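Local coordinates for protein glutathione S-transferase omega-like 2 (Saccharomyces cerevisiae, PDB 5LKB) that acts as a Xi-class glutathione transferase that reacts with glutathionyl-(hydro)quinones and works as a one-cysteine thiol transferase and dehydroascorbate reductase, at residues C67-W72 with F339-L344; T206-F211 with T284-R289; E238-F243 with C307-I312; L326-D331 with P365-L370. All blocks are in the same frame, centred on the assembly; numbering follows the deposited sequence.

Contact 1 of 4, residues C67-W72 with F339-L344; sequences CSVVHW and FDHIKL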
# COMPACT_ATOMS: atom_id res chain seq x y z
N CYS A 67 -8.49 -21.80 -25.39
CA CYS A 67 -8.70 -20.96 -24.22
C CYS A 67 -9.47 -19.70 -24.57
O CYS A 67 -9.26 -19.13 -25.65
CB CYS A 67 -7.33 -20.59 -23.70
SG CYS A 67 -7.25 -19.36 -22.35
N SER A 68 -10.33 -19.27 -23.66
CA SER A 68 -11.09 -18.05 -23.78
C SER A 68 -10.97 -17.32 -22.45
O SER A 68 -10.79 -17.96 -21.40
CB SER A 68 -12.55 -18.27 -24.11
OG SER A 68 -12.59 -18.91 -25.40
N VAL A 69 -11.10 -16.00 -22.48
CA VAL A 69 -10.76 -15.14 -21.32
C VAL A 69 -11.93 -14.21 -20.99
O VAL A 69 -12.37 -13.43 -21.84
CB VAL A 69 -9.48 -14.34 -21.58
CG1 VAL A 69 -9.14 -13.58 -20.30
CG2 VAL A 69 -8.37 -15.22 -21.99
N VAL A 70 -12.42 -14.28 -19.75
CA VAL A 70 -13.43 -13.37 -19.29
C VAL A 70 -12.85 -11.97 -19.05
O VAL A 70 -11.64 -11.80 -18.91
CB VAL A 70 -14.12 -13.88 -18.00
CG1 VAL A 70 -14.90 -15.19 -18.32
CG2 VAL A 70 -13.17 -14.07 -16.85
N HIS A 71 -13.76 -11.00 -18.96
CA HIS A 71 -13.43 -9.62 -18.63
C HIS A 71 -12.84 -9.58 -17.23
O HIS A 71 -13.19 -10.37 -16.36
CB HIS A 71 -14.69 -8.77 -18.68
CG HIS A 71 -14.46 -7.31 -18.87
ND1 HIS A 71 -14.01 -6.50 -17.86
CD2 HIS A 71 -14.66 -6.51 -19.95
CE1 HIS A 71 -13.96 -5.25 -18.31
NE2 HIS A 71 -14.36 -5.23 -19.57
N TRP A 72 -11.90 -8.64 -17.03
CA TRP A 72 -11.32 -8.44 -15.71
C TRP A 72 -12.28 -7.85 -14.69
O TRP A 72 -12.07 -8.03 -13.49
CB TRP A 72 -10.03 -7.58 -15.80
CG TRP A 72 -10.22 -6.32 -16.63
CD1 TRP A 72 -9.86 -6.17 -17.94
CD2 TRP A 72 -10.85 -5.09 -16.25
NE1 TRP A 72 -10.23 -4.92 -18.40
CE2 TRP A 72 -10.84 -4.25 -17.38
CE3 TRP A 72 -11.45 -4.62 -15.06
CZ2 TRP A 72 -11.35 -2.96 -17.35
CZ3 TRP A 72 -11.96 -3.32 -15.05
CH2 TRP A 72 -11.91 -2.53 -16.19
N PHE A 339 -0.50 -7.83 -16.11
CA PHE A 339 -0.63 -6.93 -14.98
C PHE A 339 -1.78 -5.94 -15.12
O PHE A 339 -2.25 -5.45 -14.09
CB PHE A 339 0.69 -6.17 -14.76
CG PHE A 339 1.84 -7.06 -14.28
CD1 PHE A 339 1.77 -7.67 -13.02
CD2 PHE A 339 2.94 -7.32 -15.08
CE1 PHE A 339 2.79 -8.47 -12.58
CE2 PHE A 339 3.98 -8.13 -14.64
CZ PHE A 339 3.93 -8.72 -13.41
N ASP A 340 -2.25 -5.60 -16.32
CA ASP A 340 -3.43 -4.76 -16.42
C ASP A 340 -4.65 -5.50 -15.91
O ASP A 340 -5.40 -4.94 -15.12
CB ASP A 340 -3.65 -4.25 -17.83
CG ASP A 340 -2.53 -3.31 -18.31
OD1 ASP A 340 -1.97 -2.56 -17.52
OD2 ASP A 340 -2.17 -3.36 -19.48
N HIS A 341 -4.83 -6.73 -16.34
CA HIS A 341 -5.97 -7.49 -15.85
C HIS A 341 -5.88 -7.69 -14.34
O HIS A 341 -6.89 -7.58 -13.63
CB HIS A 341 -6.05 -8.86 -16.52
CG HIS A 341 -6.71 -8.84 -17.87
ND1 HIS A 341 -7.82 -9.60 -18.19
CD2 HIS A 341 -6.41 -8.11 -18.97
CE1 HIS A 341 -8.20 -9.31 -19.41
NE2 HIS A 341 -7.36 -8.43 -19.92
N ILE A 342 -4.69 -8.01 -13.84
CA ILE A 342 -4.48 -8.21 -12.41
C ILE A 342 -4.89 -6.96 -11.62
O ILE A 342 -5.71 -7.01 -10.70
CB ILE A 342 -3.03 -8.61 -12.13
CG1 ILE A 342 -2.76 -10.05 -12.61
CG2 ILE A 342 -2.65 -8.45 -10.68
CD1 ILE A 342 -1.32 -10.40 -12.71
N LYS A 343 -4.28 -5.82 -11.95
CA LYS A 343 -4.55 -4.63 -11.15
C LYS A 343 -5.97 -4.13 -11.29
O LYS A 343 -6.60 -3.71 -10.28
CB LYS A 343 -3.55 -3.50 -11.51
CG LYS A 343 -2.12 -3.83 -11.03
CD LYS A 343 -1.08 -2.85 -11.57
CE LYS A 343 -1.23 -1.44 -11.05
NZ LYS A 343 -0.66 -1.37 -9.73
N LEU A 344 -6.47 -4.12 -12.52
CA LEU A 344 -7.84 -3.66 -12.75
C LEU A 344 -8.86 -4.57 -12.07
O LEU A 344 -9.78 -4.10 -11.41
CB LEU A 344 -8.13 -3.55 -14.25
CG LEU A 344 -7.43 -2.42 -15.00
CD1 LEU A 344 -7.58 -2.68 -16.49
CD2 LEU A 344 -8.08 -1.08 -14.58
O HOH W 1 -9.49 -11.65 -17.20
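Trp72 turns its CG in between its own backbone N and carbonyl carbon (chi1 49°), while His341 and Leu344 both swing theirs beside the backbone N, away from the carbonyl carbon; together these torsions bring the indole against one flank of helix 339-349. This is the seam of the two-domain glutathione transferase fold: strand 66-69 and the loop leaving it belong to the thioredoxin-like half, the helix to the all-helical half. Trp72 and His341 form a T-shaped pair, planes 81° apart, in which the pyrrole edge of the indole points at the imidazole face; Trp72 CD1 sits over the middle of that ring, 3.8 Å from His341 CE1. Leu344 instead lies over an indole face, its CB 3.8 Å from the centroid of the six-membered ring of Trp72 in a CH-pi contact and its CD1 3.7 Å from Trp72 CE2. The opposite indole face is covered by His71 CE1 of the same loop. Polar ends are anchored nearby: Trp72 NE1 bonds Asp129 OD1, and His341 NE2 bonds the carbonyl of Val128, fixing the rotation of both rings. A leucine in place of Trp72 would probably uncover the imidazole face and leave the Asp129 carboxylate without its indole mate. Val70 approaches the glutathione site, its side chain about 4 Å at nearest atoms from those of Trp79 and Val158. Its carbonyl is tied to the helix by one water, which donates to Val70 O at 2.8 Å and lies in the imidazole plane at His341 ND1, also 2.8 Å away.

Contact 2 of 4, residues T206-F211 with T284-R289; sequences TQIDDF and TEADIR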
# COMPACT_ATOMS: atom_id res chain seq x y z
N THR A 206 5.59 -36.19 -2.50
CA THR A 206 5.12 -35.93 -1.14
C THR A 206 5.58 -34.54 -0.68
O THR A 206 4.82 -33.83 -0.04
CB THR A 206 5.56 -37.00 -0.15
OG1 THR A 206 6.99 -37.01 -0.07
CG2 THR A 206 5.11 -38.34 -0.63
N GLN A 207 6.81 -34.16 -1.02
CA GLN A 207 7.28 -32.81 -0.66
C GLN A 207 6.48 -31.73 -1.37
O GLN A 207 6.24 -30.66 -0.79
CB GLN A 207 8.75 -32.61 -0.98
CG GLN A 207 9.70 -33.49 -0.20
CD GLN A 207 11.05 -33.55 -0.85
OE1 GLN A 207 11.89 -32.68 -0.67
NE2 GLN A 207 11.25 -34.59 -1.65
N ILE A 208 6.13 -31.93 -2.65
CA ILE A 208 5.23 -30.99 -3.34
C ILE A 208 3.90 -30.88 -2.63
O ILE A 208 3.38 -29.79 -2.40
CB ILE A 208 5.04 -31.39 -4.81
CG1 ILE A 208 6.32 -31.16 -5.61
CG2 ILE A 208 3.84 -30.70 -5.44
CD1 ILE A 208 6.35 -31.83 -6.97
N ASP A 209 3.30 -32.01 -2.27
CA ASP A 209 2.01 -31.93 -1.61
C ASP A 209 2.10 -31.23 -0.25
O ASP A 209 1.19 -30.48 0.12
CB ASP A 209 1.41 -33.33 -1.42
CG ASP A 209 0.85 -33.88 -2.69
OD1 ASP A 209 0.55 -33.14 -3.64
OD2 ASP A 209 0.77 -35.14 -2.80
N ASP A 210 3.16 -31.51 0.52
CA ASP A 210 3.27 -30.92 1.85
C ASP A 210 3.52 -29.42 1.75
O ASP A 210 2.92 -28.66 2.50
CB ASP A 210 4.40 -31.59 2.62
CG ASP A 210 4.09 -33.04 3.02
OD1 ASP A 210 2.91 -33.46 2.92
OD2 ASP A 210 5.05 -33.71 3.46
N PHE A 211 4.40 -28.99 0.84
CA PHE A 211 4.62 -27.56 0.61
C PHE A 211 3.32 -26.90 0.16
O PHE A 211 2.90 -25.86 0.70
CB PHE A 211 5.71 -27.42 -0.45
CG PHE A 211 6.18 -26.01 -0.71
CD1 PHE A 211 7.14 -25.44 0.09
CD2 PHE A 211 5.75 -25.34 -1.86
CE1 PHE A 211 7.61 -24.14 -0.17
CE2 PHE A 211 6.20 -24.05 -2.15
CZ PHE A 211 7.14 -23.45 -1.32
N THR A 284 8.67 -27.42 -10.64
CA THR A 284 7.53 -28.24 -10.30
C THR A 284 6.28 -27.41 -10.13
O THR A 284 6.30 -26.15 -10.09
CB THR A 284 7.74 -29.06 -9.02
OG1 THR A 284 7.54 -28.23 -7.86
CG2 THR A 284 9.12 -29.76 -8.99
N GLU A 285 5.17 -28.12 -9.99
CA GLU A 285 3.88 -27.55 -9.66
C GLU A 285 3.94 -26.65 -8.42
O GLU A 285 3.16 -25.68 -8.33
CB GLU A 285 2.93 -28.70 -9.36
CG GLU A 285 1.60 -28.28 -8.91
CD GLU A 285 0.73 -29.49 -8.55
OE1 GLU A 285 0.48 -29.72 -7.34
OE2 GLU A 285 0.28 -30.17 -9.49
N ALA A 286 4.79 -26.98 -7.45
CA ALA A 286 4.89 -26.16 -6.24
C ALA A 286 5.30 -24.75 -6.62
O ALA A 286 4.80 -23.77 -6.03
CB ALA A 286 5.92 -26.74 -5.28
N ASP A 287 6.24 -24.62 -7.58
CA ASP A 287 6.63 -23.28 -8.04
C ASP A 287 5.47 -22.56 -8.71
O ASP A 287 5.27 -21.33 -8.52
CB ASP A 287 7.80 -23.35 -9.00
CG ASP A 287 8.99 -23.97 -8.39
OD1 ASP A 287 9.57 -23.43 -7.45
OD2 ASP A 287 9.41 -25.05 -8.90
N ILE A 288 4.74 -23.27 -9.54
CA ILE A 288 3.63 -22.68 -10.27
C ILE A 288 2.60 -22.11 -9.31
O ILE A 288 2.16 -20.97 -9.44
CB ILE A 288 3.04 -23.71 -11.26
CG1 ILE A 288 4.09 -24.04 -12.33
CG2 ILE A 288 1.73 -23.18 -11.87
CD1 ILE A 288 3.72 -25.18 -13.24
N ARG A 289 2.22 -22.90 -8.32
CA ARG A 289 1.18 -22.50 -7.39
C ARG A 289 1.64 -21.32 -6.55
O ARG A 289 0.85 -20.40 -6.33
CB ARG A 289 0.75 -23.68 -6.52
CG ARG A 289 -0.08 -24.76 -7.30
CD ARG A 289 -0.17 -26.06 -6.42
NE ARG A 289 -0.68 -25.76 -5.10
CZ ARG A 289 -1.68 -26.32 -4.47
NH1 ARG A 289 -2.38 -27.31 -5.03
NH2 ARG A 289 -1.98 -25.91 -3.24
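Ile208 and Ala286 bring two nearly parallel helices together in the all-helical domain of the glutathione transferase fold; the axes of the short segments 206-211 and 285-289 approach to 9.7 Å at 19°, and the second begins with an N-terminal capping box, the Ser/Thr-x-x-Asp signature familiar from this superfamily. The packing between them is mostly apolar. Ile208 meets Thr284 tip to tip, CD1 standing 3.7 Å from Thr284 CB, while its other branch, CG2, passes across the end of Glu285, 4.0 Å from OE1. One turn further on, Phe211 has its CG opposite the backbone N (chi1 -174°), which lays the ring alongside the start of helix 285-304. There Phe211 CD2 comes within 3.7 Å of Ala286 CB.

Charge gathers on one flank of this apolar patch. Glu285 OE2 and Asp209 OD1, one from each helix, both form salt bridges with Arg179 of helix 174-182; that shared guanidinium probably offsets the repulsion between Asp209 OD1 and Glu285 OE1, which lie 5.0 Å apart. Glu285 OE1 also takes a hydrogen bond from Asn212 ND2, fixing the carboxylate at both oxygens.

Hydrogen bonding within 284-289 organises the helix start. Thr284 OG1 accepts from Ala286 N, a bent bond of 3.0 Å and 137°, even as Ile208 packs against the same side chain. In return Asp287 reaches back, its OD1 held by Thr278 OG1 and Trp322 NE1, and its OD2 accepts a hydrogen bond from Thr284 N through the anti lone pair at 3.0 Å.

Contact 3 of 4, residues E238-F243 with C307-I312; sequences EVNNVF and CNFTSI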
# COMPACT_ATOMS: atom_id res chain seq x y z
N GLU A 238 -4.81 -13.02 10.07
CA GLU A 238 -4.45 -13.56 8.76
C GLU A 238 -3.21 -12.90 8.17
O GLU A 238 -2.39 -13.58 7.56
CB GLU A 238 -5.63 -13.52 7.81
CG GLU A 238 -6.83 -14.31 8.28
CD GLU A 238 -6.65 -15.83 8.28
OE1 GLU A 238 -5.62 -16.32 7.74
OE2 GLU A 238 -7.59 -16.52 8.76
N VAL A 239 -3.05 -11.57 8.33
CA VAL A 239 -1.86 -10.93 7.78
C VAL A 239 -0.61 -11.39 8.49
O VAL A 239 0.44 -11.56 7.87
CB VAL A 239 -1.97 -9.39 7.72
CG1 VAL A 239 -1.79 -8.71 9.10
CG2 VAL A 239 -0.98 -8.83 6.73
N ASN A 240 -0.67 -11.58 9.81
CA ASN A 240 0.51 -12.08 10.49
C ASN A 240 0.86 -13.47 9.98
O ASN A 240 2.03 -13.80 9.83
CB ASN A 240 0.27 -12.14 12.00
CG ASN A 240 0.55 -10.80 12.71
OD1 ASN A 240 1.69 -10.38 12.81
ND2 ASN A 240 -0.46 -10.20 13.17
N ASN A 241 -0.17 -14.26 9.71
CA ASN A 241 0.02 -15.63 9.20
C ASN A 241 0.65 -15.61 7.81
O ASN A 241 1.54 -16.43 7.54
CB ASN A 241 -1.31 -16.37 9.25
CG ASN A 241 -1.13 -17.84 8.93
OD1 ASN A 241 -0.40 -18.57 9.64
ND2 ASN A 241 -1.68 -18.25 7.83
N VAL A 242 0.23 -14.69 6.93
CA VAL A 242 0.84 -14.59 5.61
C VAL A 242 2.33 -14.37 5.75
O VAL A 242 3.15 -15.03 5.12
CB VAL A 242 0.17 -13.46 4.81
CG1 VAL A 242 1.02 -13.09 3.60
CG2 VAL A 242 -1.26 -13.81 4.35
N PHE A 243 2.72 -13.32 6.51
CA PHE A 243 4.13 -12.99 6.57
C PHE A 243 4.94 -14.06 7.30
O PHE A 243 6.08 -14.31 6.92
CB PHE A 243 4.35 -11.56 7.16
CG PHE A 243 4.04 -10.49 6.14
CD1 PHE A 243 4.98 -10.15 5.21
CD2 PHE A 243 2.77 -9.94 6.05
CE1 PHE A 243 4.70 -9.23 4.17
CE2 PHE A 243 2.47 -9.00 5.03
CZ PHE A 243 3.43 -8.69 4.11
N CYS A 307 -1.63 -6.43 2.73
CA CYS A 307 -0.62 -7.39 3.11
C CYS A 307 0.71 -6.67 3.02
O CYS A 307 1.51 -6.85 2.11
CB CYS A 307 -0.66 -8.51 2.11
SG CYS A 307 -2.07 -9.68 2.37
N ASN A 308 0.99 -5.81 4.02
CA ASN A 308 1.93 -4.72 3.78
C ASN A 308 2.98 -4.53 4.86
O ASN A 308 3.56 -3.45 4.93
CB ASN A 308 1.20 -3.42 3.47
CG ASN A 308 0.61 -2.77 4.68
OD1 ASN A 308 0.33 -3.42 5.68
ND2 ASN A 308 0.41 -1.44 4.59
N PHE A 309 3.30 -5.54 5.65
CA PHE A 309 4.48 -5.44 6.53
C PHE A 309 5.69 -4.97 5.76
O PHE A 309 6.49 -4.14 6.22
CB PHE A 309 4.81 -6.79 7.21
CG PHE A 309 3.77 -7.32 8.23
CD1 PHE A 309 2.52 -6.73 8.44
CD2 PHE A 309 4.09 -8.45 9.02
CE1 PHE A 309 1.58 -7.29 9.34
CE2 PHE A 309 3.19 -8.94 9.92
CZ PHE A 309 1.95 -8.40 10.07
N THR A 310 5.87 -5.56 4.58
CA THR A 310 6.88 -5.24 3.61
C THR A 310 6.38 -5.76 2.27
O THR A 310 5.28 -6.33 2.18
CB THR A 310 8.23 -5.84 3.99
OG1 THR A 310 9.26 -5.34 3.13
CG2 THR A 310 8.16 -7.32 3.99
N SER A 311 7.18 -5.53 1.23
CA SER A 311 6.89 -6.04 -0.10
C SER A 311 7.87 -7.16 -0.41
O SER A 311 8.86 -7.38 0.29
CB SER A 311 7.04 -4.92 -1.14
OG SER A 311 8.31 -4.44 -1.20
N ILE A 312 7.55 -7.93 -1.45
CA ILE A 312 8.52 -8.92 -1.94
C ILE A 312 9.82 -8.25 -2.34
O ILE A 312 10.91 -8.65 -1.90
CB ILE A 312 7.96 -9.71 -3.12
CG1 ILE A 312 6.68 -10.49 -2.71
CG2 ILE A 312 9.01 -10.67 -3.70
CD1 ILE A 312 6.83 -11.47 -1.58
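Phe243 and Phe309 stack in an offset, nearly parallel pair, centroids 4.5 Å apart and planes at 13°, joining helix 232-264 to the loop between helices 285-304 and 312-315 in the helical C-terminal domain. Phe309 CG lies beside its backbone N, away from the carbonyl carbon (chi1 -67°), which carries the ring over Phe243. The slip places Phe309 CB squarely over the middle of the Phe243 ring, 3.6 Å from its centroid. Along part of its rim Phe243 meets the loop backbone: CZ lies 3.3 Å from Cys307 O, and CE1 3.6 Å from Thr310 O. Phe309 CE1 packs against Val239 CG1 at 3.7 Å, and its CZ lies 3.4 Å from Asn240 OD1. Asn240 ND2 bonds Glu236 O, which fixes the amide with its oxygen at the ring edge.

Beyond this shell, at the dimer interface, Lys364 of the second subunit makes a cation-pi contact with Phe309, and its Leu361 packs on Phe309 and Val239. With an alanine here, Phe243 would probably lose the ring stacked over its face, and Lys364 of the second subunit its aromatic partner.

Thr310 O, buried without a hydrogen-bond partner in the model, faces the weakly positive C-H rim of Phe243, which is likely to give it modest electrostatic relief.

Contact 4 of 4, residues L326-D331 with P365-L370; sequences LYWNYD and PDIRPL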
# COMPACT_ATOMS: atom_id res chain seq x y z
N LEU A 326 11.59 -16.83 -12.71
CA LEU A 326 10.46 -17.47 -13.40
C LEU A 326 9.84 -16.52 -14.41
O LEU A 326 9.59 -16.90 -15.57
CB LEU A 326 9.44 -17.99 -12.40
CG LEU A 326 9.92 -19.09 -11.47
CD1 LEU A 326 8.87 -19.43 -10.47
CD2 LEU A 326 10.33 -20.35 -12.25
N TYR A 327 9.57 -15.29 -13.99
CA TYR A 327 8.89 -14.38 -14.90
C TYR A 327 9.73 -14.09 -16.13
O TYR A 327 9.23 -14.16 -17.24
CB TYR A 327 8.61 -13.05 -14.14
CG TYR A 327 7.97 -12.00 -15.06
CD1 TYR A 327 6.59 -11.93 -15.19
CD2 TYR A 327 8.75 -11.11 -15.81
CE1 TYR A 327 6.00 -11.06 -16.03
CE2 TYR A 327 8.14 -10.22 -16.63
CZ TYR A 327 6.78 -10.22 -16.77
OH TYR A 327 6.17 -9.30 -17.56
N TRP A 328 11.00 -13.71 -15.95
CA TRP A 328 11.78 -13.23 -17.10
C TRP A 328 12.32 -14.33 -17.96
O TRP A 328 12.54 -14.12 -19.16
CB TRP A 328 12.91 -12.32 -16.66
CG TRP A 328 12.43 -11.01 -16.05
CD1 TRP A 328 12.42 -10.70 -14.73
CD2 TRP A 328 11.90 -9.87 -16.73
NE1 TRP A 328 11.90 -9.42 -14.52
CE2 TRP A 328 11.57 -8.89 -15.74
CE3 TRP A 328 11.64 -9.58 -18.09
CZ2 TRP A 328 11.06 -7.64 -16.09
CZ3 TRP A 328 11.11 -8.35 -18.43
CH2 TRP A 328 10.83 -7.39 -17.43
N ASN A 329 12.57 -15.49 -17.36
CA ASN A 329 13.34 -16.51 -18.04
C ASN A 329 12.50 -17.67 -18.53
O ASN A 329 13.02 -18.54 -19.26
CB ASN A 329 14.53 -17.02 -17.20
CG ASN A 329 15.59 -15.96 -17.05
OD1 ASN A 329 15.85 -15.24 -18.03
ND2 ASN A 329 16.16 -15.82 -15.87
N TYR A 330 11.20 -17.72 -18.21
CA TYR A 330 10.29 -18.78 -18.67
C TYR A 330 9.08 -18.15 -19.34
O TYR A 330 8.26 -17.52 -18.68
CB TYR A 330 9.85 -19.63 -17.50
CG TYR A 330 10.94 -20.43 -16.87
CD1 TYR A 330 11.92 -19.88 -16.09
CD2 TYR A 330 10.98 -21.81 -17.07
CE1 TYR A 330 12.93 -20.64 -15.53
CE2 TYR A 330 11.97 -22.57 -16.50
CZ TYR A 330 12.94 -22.01 -15.75
OH TYR A 330 13.95 -22.79 -15.19
N ASP A 331 8.96 -18.32 -20.66
CA ASP A 331 7.88 -17.68 -21.39
C ASP A 331 6.50 -18.11 -20.89
O ASP A 331 5.53 -17.34 -21.01
CB ASP A 331 7.95 -18.02 -22.88
CG ASP A 331 9.14 -17.38 -23.59
OD1 ASP A 331 9.83 -16.53 -22.99
OD2 ASP A 331 9.33 -17.79 -24.75
N PRO A 365 8.28 -0.66 -11.03
CA PRO A 365 7.47 -1.29 -12.07
C PRO A 365 6.67 -2.47 -11.51
O PRO A 365 6.79 -2.79 -10.33
CB PRO A 365 8.54 -1.82 -13.05
CG PRO A 365 9.61 -2.25 -12.14
CD PRO A 365 9.67 -1.15 -11.02
N ASP A 366 5.81 -3.07 -12.33
CA ASP A 366 5.04 -4.21 -11.82
C ASP A 366 5.95 -5.34 -11.32
O ASP A 366 5.67 -5.99 -10.30
CB ASP A 366 4.08 -4.74 -12.92
CG ASP A 366 3.02 -3.74 -13.31
OD1 ASP A 366 2.49 -3.00 -12.47
OD2 ASP A 366 2.77 -3.61 -14.50
N ILE A 367 7.00 -5.66 -12.08
CA ILE A 367 8.02 -6.60 -11.65
C ILE A 367 9.39 -6.05 -12.07
O ILE A 367 9.57 -5.67 -13.23
CB ILE A 367 7.78 -8.00 -12.27
CG1 ILE A 367 8.80 -9.02 -11.78
CG2 ILE A 367 7.65 -7.98 -13.79
CD1 ILE A 367 8.78 -9.30 -10.37
N ARG A 368 10.33 -6.02 -11.15
CA ARG A 368 11.63 -5.46 -11.47
C ARG A 368 12.42 -6.41 -12.37
O ARG A 368 12.22 -7.64 -12.33
CB ARG A 368 12.43 -5.19 -10.21
CG ARG A 368 11.90 -4.04 -9.31
CD ARG A 368 12.90 -3.76 -8.18
NE ARG A 368 12.45 -2.72 -7.26
CZ ARG A 368 12.90 -2.57 -6.00
NH1 ARG A 368 13.80 -3.43 -5.51
NH2 ARG A 368 12.43 -1.59 -5.21
N PRO A 369 13.28 -5.86 -13.22
CA PRO A 369 14.18 -6.68 -14.02
C PRO A 369 15.10 -7.46 -13.11
O PRO A 369 15.38 -7.09 -11.97
CB PRO A 369 14.99 -5.63 -14.82
CG PRO A 369 14.95 -4.45 -14.02
CD PRO A 369 13.55 -4.42 -13.38
N LEU A 370 15.63 -8.57 -13.65
CA LEU A 370 16.57 -9.37 -12.87
C LEU A 370 17.97 -8.86 -13.16
O LEU A 370 18.69 -9.35 -14.04
CB LEU A 370 16.41 -10.87 -13.21
CG LEU A 370 17.16 -11.85 -12.32
CD1 LEU A 370 17.24 -11.44 -10.84
CD2 LEU A 370 16.55 -13.24 -12.49
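Trp328 NE1 donates to Arg368 O, a hydrogen bond of 2.8 Å at 153° that ties the end of helix 317-329 to the tail at 365-370. The indole comes in to one side of the carbonyl, 35° out of its plane. One face of that indole rests on Tyr327 CD2 of its own helix, which should steady it for the bond.

The second kind of contact is CH-pi. Tyr327 carries its ring beside the carbonyl carbon, trans to N (chi1 177°), and so offers a face to Ile367, whose CG2 stands over it, 3.8 Å from the centroid of the Tyr327 ring. The same methyl is 4.1 Å from Trp328 CZ2, so Ile367 bears on both aromatics.

A looser apolar touch finishes the surface edge: Trp328 CD1 lies 4.3 Å from Leu370 CB. Asn329 ND2, bonded to Asn325 OD1, is a plain van der Waals neighbour of Leu370 CD2. Pro369 O adds a bond to NH1 of Arg324, one turn before Trp328 in helix 317-329.

An irregular C-terminal tail thus folds back over the helical domain, pinned by a tryptophan N-H and a buried tyrosine face, consistent with the C-terminal extension that marks Xi-class glutathione transferases.

Overall arrangement
From the N terminus the chain lays down strand 66-69 and its loop, which wait for helix 339-349 before contact 1 closes, the longest loop of the four and the one that joins the thioredoxin-like half to the helical half. Contacts 2 and 3 are nested inside it, and they cross each other: 206-211, 238-243, 284-289, 307-312 alternate, interlacing helices 205-220, 232-264 and 285-304 with the loop that follows. Contact 4 closes after both, but crosses contact 1, since 339-344 falls between its segments. These two also touch: Phe339 CE2 lies 3.8 Å from both Ile367 CG2 and Tyr327 CE1, linking the domain seam to the C-terminal tail.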